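Local coordinates for protein thermostable carboxypeptidase 1 (Pyrococcus furiosus, PDB 1KA2) that removes amino acids one after another from the C-terminus of peptides as a cobalt-dependent metallocarboxypeptidase of broad specificity, at residues Lys130-Leu135 and Ile378-Leu383; Asn360-Leu365 and Arg393-Arg398. All coordinates share one frame; numbering follows the deposited sequence.

Contact 1. Residues Lys130-Leu135 and Ile378-Leu383; sequences KFEPWL and IKAKDL
The carboxylate of Glu132 comes up beside the root of the Lys381 side chain, its OE2 3.4 Å from Lys381 CB; farther back on the same helix, the Trp134 indole has Lys130 O at its edge, in the ring plane. The two charged chains run side by side in the same direction, and the lysine continues past the carboxylate, carrying its amino group well away from it. Separately, a water links Glu132 to the backbone of the turn, donating to Glu132 OE2 at 2.7 Å and accepting from Lys381 N. Glu132 reaches it because CG stands anti to the backbone N (chi1 -163°) and the chain stays extended. Beneath this polar bridge Ala380 CB sits over the first turn of helix 132-149, 4.0 Å from Glu132 CG and 4.2 Å from Leu135 CB. Deeper in, Leu135 CD1 and Leu383 CD1 make a close methyl-methyl approach of 3.5 Å. Asp136 OD1 takes the N-H of Ala380, and Trp412 covers Leu135. An alanine here in place of Glu132 would probably leave the water on Lys381 N without its acceptor and Ala380 CB less well covered. The arrangement is helix-to-turn packing: the start of helix 132-149 rests on the short 3-10 turn 380-382 that leads into helix 383-395, within the largely helical M32 fold.

Contact 2. Residues Asn360-Leu365 and Arg393-Arg398; sequences NFHILL and RLLGIR
Phe361 and Leu394 are the nearest residues of the two backbones, with 6.7 Å between their CA atoms, where the beginning of helix 359-375 passes the last turn of helix 383-395. These consecutive helices form a helical hairpin, and the contact closes its open end. Leu394 carries most of the contact: its CD1 packs against one turn of the facing helix, 3.6 Å from Phe361 O, with Phe361 CB, Leu364 CD2 (4.2 Å) and Leu365 CB (4.3 Å) next to it. Phe361 O is already engaged by Leu365 N within its helix, and the Leu394 methyl packs against it. The other branch, CD2, approaches the Phe361 ring obliquely and lies over one face of the Arg393 guanidinium, 3.1 Å above its plane and offset toward the rim. Arg393 is itself held by salt bridges to Glu390 and Glu180, the latter on helix 169-192, which also packs against Phe361 and Leu364. Gly396 ends the helix with a positive phi of 69°, and the chain turns off toward Ile397. His362 starts out pointing away from 393-398, but with CG anti to the carbonyl carbon (chi1 -72°) its imidazole swings back, touching Arg351 and Ala354 as well. The imidazole and the Leu395 side chain cross at about a right angle, Leu395 CD1 lying 3.5 Å from His362 NE2.

Contacts 1 and 2 share one helical hairpin, helices 359-375 and 383-395, at different levels. Contact 2 joins the first turns of the earlier helix to the end of the later one, whereas contact 1 takes the connection between them and packs it on helix 132-149, from far earlier in the sequence. The segments therefore alternate along the chain: 130-135, 360-365, 378-383, 393-398. The centres are 20 Å apart, and the nearest atoms, about 7 Å apart, do not touch. Both contacts lie away from the metal site of His269, His273 and Glu299; contact 2 is internal to the hairpin, while contact 1 joins its turn to another helix.

Contact 1. Residues Lys130-Leu135 and Ile378-Leu383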
loop_
_atom_site.group_PDB
_atom_site.type_symbol
_atom_site.label_atom_id
_atom_site.label_comp_id
_atom_site.label_asym_id
_atom_site.label_seq_id
_atom_site.Cartn_x
_atom_site.Cartn_y
_atom_site.Cartn_z
ATOM N N LYS A 130 28.031 -12.634 -19.713
ATOM C CA LYS A 130 26.569 -12.611 -19.722
ATOM C C LYS A 130 25.975 -11.210 -19.601
ATOM O O LYS A 130 24.786 -11.022 -19.856
ATOM C CB LYS A 130 25.997 -13.472 -18.596
ATOM C CG LYS A 130 25.285 -14.739 -19.057
ATOM C CD LYS A 130 24.180 -15.113 -18.062
ATOM C CE LYS A 130 23.716 -16.569 -18.183
ATOM N NZ LYS A 130 22.532 -16.783 -19.071
ATOM N N PHE A 131 26.786 -10.233 -19.198
ATOM C CA PHE A 131 26.304 -8.859 -19.064
ATOM C C PHE A 131 26.937 -7.939 -20.109
ATOM O O PHE A 131 26.315 -6.973 -20.556
ATOM C CB PHE A 131 26.595 -8.322 -17.653
ATOM C CG PHE A 131 26.063 -6.931 -17.404
ATOM C CD1 PHE A 131 24.708 -6.646 -17.564
ATOM C CD2 PHE A 131 26.914 -5.902 -17.006
ATOM C CE1 PHE A 131 24.214 -5.365 -17.336
ATOM C CE2 PHE A 131 26.427 -4.619 -16.778
ATOM C CZ PHE A 131 25.073 -4.353 -16.943
ATOM N N GLU A 132 28.166 -8.261 -20.504
ATOM C CA GLU A 132 28.925 -7.470 -21.468
ATOM C C GLU A 132 28.126 -6.850 -22.617
ATOM O O GLU A 132 28.058 -5.625 -22.735
ATOM C CB GLU A 132 30.077 -8.300 -22.045
ATOM C CG GLU A 132 31.160 -7.463 -22.724
ATOM C CD GLU A 132 32.025 -8.281 -23.668
ATOM O OE1 GLU A 132 32.420 -9.403 -23.292
ATOM O OE2 GLU A 132 32.316 -7.799 -24.783
ATOM N N PRO A 133 27.519 -7.676 -23.488
ATOM C CA PRO A 133 26.755 -7.077 -24.591
ATOM C C PRO A 133 25.684 -6.103 -24.100
ATOM O O PRO A 133 25.450 -5.072 -24.721
ATOM C CB PRO A 133 26.169 -8.293 -25.309
ATOM C CG PRO A 133 25.993 -9.284 -24.198
ATOM C CD PRO A 133 27.290 -9.131 -23.426
ATOM N N TRP A 134 25.046 -6.432 -22.981
ATOM C CA TRP A 134 24.018 -5.566 -22.410
ATOM C C TRP A 134 24.612 -4.236 -21.986
ATOM O O TRP A 134 23.938 -3.199 -22.061
ATOM C CB TRP A 134 23.347 -6.230 -21.206
ATOM C CG TRP A 134 22.443 -7.349 -21.595
ATOM C CD1 TRP A 134 22.678 -8.685 -21.452
ATOM C CD2 TRP A 134 21.179 -7.230 -22.250
ATOM N NE1 TRP A 134 21.637 -9.409 -21.982
ATOM C CE2 TRP A 134 20.702 -8.540 -22.480
ATOM C CE3 TRP A 134 20.399 -6.141 -22.670
ATOM C CZ2 TRP A 134 19.478 -8.793 -23.113
ATOM C CZ3 TRP A 134 19.187 -6.391 -23.297
ATOM C CH2 TRP A 134 18.739 -7.708 -23.514
ATOM N N LEU A 135 25.871 -4.262 -21.545
ATOM C CA LEU A 135 26.542 -3.036 -21.121
ATOM C C LEU A 135 26.828 -2.145 -22.332
ATOM O O LEU A 135 26.773 -0.922 -22.235
ATOM C CB LEU A 135 27.852 -3.347 -20.396
ATOM C CG LEU A 135 28.101 -2.562 -19.100
ATOM C CD1 LEU A 135 29.582 -2.651 -18.714
ATOM C CD2 LEU A 135 27.691 -1.117 -19.271
ATOM N N ILE A 378 34.485 4.003 -25.640
ATOM C CA ILE A 378 34.917 2.955 -24.735
ATOM C C ILE A 378 34.257 1.624 -25.059
ATOM O O ILE A 378 33.124 1.544 -25.528
ATOM C CB ILE A 378 34.650 3.310 -23.283
ATOM C CG1 ILE A 378 35.323 4.648 -22.977
ATOM C CG2 ILE A 378 35.196 2.201 -22.386
ATOM C CD1 ILE A 378 36.807 4.662 -23.245
ATOM N N LYS A 379 34.995 0.572 -24.760
ATOM C CA LYS A 379 34.591 -0.795 -25.026
ATOM C C LYS A 379 34.235 -1.583 -23.762
ATOM O O LYS A 379 35.048 -1.697 -22.850
ATOM C CB LYS A 379 35.745 -1.449 -25.785
ATOM C CG LYS A 379 37.110 -0.752 -25.549
ATOM C CD LYS A 379 37.620 -0.055 -26.820
ATOM C CE LYS A 379 37.340 -0.924 -28.055
ATOM N NZ LYS A 379 37.871 -0.358 -29.315
ATOM N N ALA A 380 33.024 -2.128 -23.714
ATOM C CA ALA A 380 32.583 -2.881 -22.541
ATOM C C ALA A 380 33.569 -3.962 -22.113
ATOM O O ALA A 380 33.882 -4.114 -20.925
ATOM C CB ALA A 380 31.235 -3.508 -22.805
ATOM N N LYS A 381 34.044 -4.720 -23.092
ATOM C CA LYS A 381 34.995 -5.788 -22.831
ATOM C C LYS A 381 36.254 -5.251 -22.155
ATOM O O LYS A 381 36.998 -6.002 -21.552
ATOM C CB LYS A 381 35.400 -6.477 -24.133
ATOM C CG LYS A 381 36.280 -5.606 -25.018
ATOM C CD LYS A 381 37.096 -6.461 -25.980
ATOM C CE LYS A 381 38.193 -5.650 -26.671
ATOM N NZ LYS A 381 39.176 -6.494 -27.410
ATOM N N ASP A 382 36.491 -3.951 -22.260
ATOM C CA ASP A 382 37.674 -3.350 -21.657
ATOM C C ASP A 382 37.452 -2.661 -20.318
ATOM O O ASP A 382 38.406 -2.203 -19.686
ATOM C CB ASP A 382 38.302 -2.360 -22.641
ATOM C CG ASP A 382 39.032 -3.053 -23.772
ATOM O OD1 ASP A 382 40.270 -3.124 -23.698
ATOM O OD2 ASP A 382 38.365 -3.529 -24.711
ATOM N N LEU A 383 36.196 -2.583 -19.893
ATOM C CA LEU A 383 35.867 -1.927 -18.633
ATOM C C LEU A 383 36.401 -2.653 -17.389
ATOM O O LEU A 383 36.986 -2.026 -16.497
ATOM C CB LEU A 383 34.349 -1.726 -18.531
ATOM C CG LEU A 383 33.805 -0.691 -19.524
ATOM C CD1 LEU A 383 32.292 -0.605 -19.422
ATOM C CD2 LEU A 383 34.444 0.676 -19.248
HETATM O O HOH W 1 32.494 -5.189 -25.296
#

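Contact 2. Residues Asn360-Leu365 and Arg393-Arg398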
loop_
_atom_site.group_PDB
_atom_site.type_symbol
_atom_site.label_atom_id
_atom_site.label_comp_id
_atom_site.label_asym_id
_atom_site.label_seq_id
_atom_site.Cartn_x
_atom_site.Cartn_y
_atom_site.Cartn_z
ATOM N N ASN A 360 34.245 7.437 -0.788
ATOM C CA ASN A 360 34.299 8.309 -1.946
ATOM C C ASN A 360 35.257 7.900 -3.082
ATOM O O ASN A 360 35.130 8.388 -4.205
ATOM C CB ASN A 360 34.555 9.744 -1.485
ATOM C CG ASN A 360 33.328 10.357 -0.818
ATOM O OD1 ASN A 360 32.221 10.264 -1.346
ATOM N ND2 ASN A 360 33.519 10.986 0.334
ATOM N N PHE A 361 36.190 6.989 -2.814
ATOM C CA PHE A 361 37.104 6.571 -3.870
ATOM C C PHE A 361 36.394 5.554 -4.772
ATOM O O PHE A 361 36.731 5.390 -5.949
ATOM C CB PHE A 361 38.409 6.018 -3.268
ATOM C CG PHE A 361 39.284 7.088 -2.644
ATOM C CD1 PHE A 361 39.404 7.204 -1.262
ATOM C CD2 PHE A 361 39.964 7.997 -3.445
ATOM C CE1 PHE A 361 40.188 8.207 -0.683
ATOM C CE2 PHE A 361 40.753 9.009 -2.877
ATOM C CZ PHE A 361 40.864 9.112 -1.490
ATOM N N HIS A 362 35.382 4.900 -4.216
ATOM C CA HIS A 362 34.584 3.943 -4.978
ATOM C C HIS A 362 33.755 4.746 -5.973
ATOM O O HIS A 362 33.512 4.309 -7.096
ATOM C CB HIS A 362 33.668 3.161 -4.038
ATOM C CG HIS A 362 34.390 2.166 -3.191
ATOM N ND1 HIS A 362 34.551 0.848 -3.566
ATOM C CD2 HIS A 362 35.005 2.295 -1.991
ATOM C CE1 HIS A 362 35.227 0.207 -2.631
ATOM N NE2 HIS A 362 35.515 1.062 -1.664
ATOM N N ILE A 363 33.335 5.937 -5.565
ATOM C CA ILE A 363 32.535 6.784 -6.449
ATOM C C ILE A 363 33.387 7.464 -7.537
ATOM O O ILE A 363 32.958 7.586 -8.690
ATOM C CB ILE A 363 31.781 7.863 -5.636
ATOM C CG1 ILE A 363 30.948 7.201 -4.528
ATOM C CG2 ILE A 363 30.897 8.674 -6.557
ATOM C CD1 ILE A 363 29.820 6.290 -5.034
ATOM N N LEU A 364 34.588 7.912 -7.166
ATOM C CA LEU A 364 35.497 8.560 -8.123
ATOM C C LEU A 364 35.790 7.632 -9.306
ATOM O O LEU A 364 35.710 8.043 -10.454
ATOM C CB LEU A 364 36.809 8.955 -7.423
ATOM C CG LEU A 364 38.063 9.216 -8.276
ATOM C CD1 LEU A 364 37.757 10.196 -9.391
ATOM C CD2 LEU A 364 39.181 9.751 -7.375
ATOM N N LEU A 365 36.110 6.373 -9.034
ATOM C CA LEU A 365 36.396 5.447 -10.125
ATOM C C LEU A 365 35.161 5.232 -11.009
ATOM O O LEU A 365 35.259 5.217 -12.240
ATOM C CB LEU A 365 36.926 4.120 -9.566
ATOM C CG LEU A 365 36.080 2.857 -9.418
ATOM C CD1 LEU A 365 35.711 2.265 -10.769
ATOM C CD2 LEU A 365 36.902 1.846 -8.640
ATOM N N ARG A 393 44.848 1.381 -8.076
ATOM C CA ARG A 393 45.524 2.668 -7.976
ATOM C C ARG A 393 45.035 3.539 -6.810
ATOM O O ARG A 393 45.790 4.367 -6.300
ATOM C CB ARG A 393 45.358 3.448 -9.275
ATOM C CG ARG A 393 45.925 4.860 -9.222
ATOM C CD ARG A 393 45.549 5.637 -10.464
ATOM N NE ARG A 393 44.135 6.014 -10.482
ATOM C CZ ARG A 393 43.634 7.123 -9.946
ATOM N NH1 ARG A 393 44.422 7.983 -9.335
ATOM N NH2 ARG A 393 42.342 7.388 -10.049
ATOM N N LEU A 394 43.785 3.357 -6.384
ATOM C CA LEU A 394 43.226 4.162 -5.292
ATOM C C LEU A 394 43.205 3.454 -3.947
ATOM O O LEU A 394 43.461 4.054 -2.909
ATOM C CB LEU A 394 41.803 4.599 -5.654
ATOM C CG LEU A 394 41.605 5.422 -6.932
ATOM C CD1 LEU A 394 40.107 5.613 -7.163
ATOM C CD2 LEU A 394 42.331 6.765 -6.824
ATOM N N LEU A 395 42.870 2.174 -3.953
ATOM C CA LEU A 395 42.822 1.427 -2.701
ATOM C C LEU A 395 43.852 0.300 -2.539
ATOM O O LEU A 395 43.792 -0.465 -1.574
ATOM C CB LEU A 395 41.390 0.895 -2.481
ATOM C CG LEU A 395 40.353 2.016 -2.327
ATOM C CD1 LEU A 395 38.918 1.448 -2.414
ATOM C CD2 LEU A 395 40.610 2.712 -0.997
ATOM N N GLY A 396 44.770 0.170 -3.490
ATOM C CA GLY A 396 45.785 -0.866 -3.374
ATOM C C GLY A 396 45.365 -2.320 -3.512
ATOM O O GLY A 396 46.204 -3.226 -3.524
ATOM N N ILE A 397 44.064 -2.553 -3.625
ATOM C CA ILE A 397 43.552 -3.921 -3.763
ATOM C C ILE A 397 43.014 -4.121 -5.170
ATOM O O ILE A 397 42.621 -3.158 -5.829
ATOM C CB ILE A 397 42.439 -4.200 -2.736
ATOM C CG1 ILE A 397 41.297 -3.199 -2.928
ATOM C CG2 ILE A 397 43.030 -4.102 -1.331
ATOM C CD1 ILE A 397 40.153 -3.371 -1.931
ATOM N N ARG A 398 43.008 -5.368 -5.633
ATOM C CA ARG A 398 42.528 -5.675 -6.973
ATOM C C ARG A 398 41.482 -6.769 -6.921
ATOM O O ARG A 398 41.745 -7.860 -6.422
ATOM C CB ARG A 398 43.679 -6.137 -7.868
ATOM C CG ARG A 398 43.274 -6.281 -9.331
ATOM C CD ARG A 398 44.340 -6.983 -10.169
ATOM N NE ARG A 398 44.207 -6.667 -11.592
ATOM C CZ ARG A 398 44.499 -5.481 -12.121
ATOM N NH1 ARG A 398 44.943 -4.499 -11.348
ATOM N NH2 ARG A 398 44.343 -5.273 -13.421
#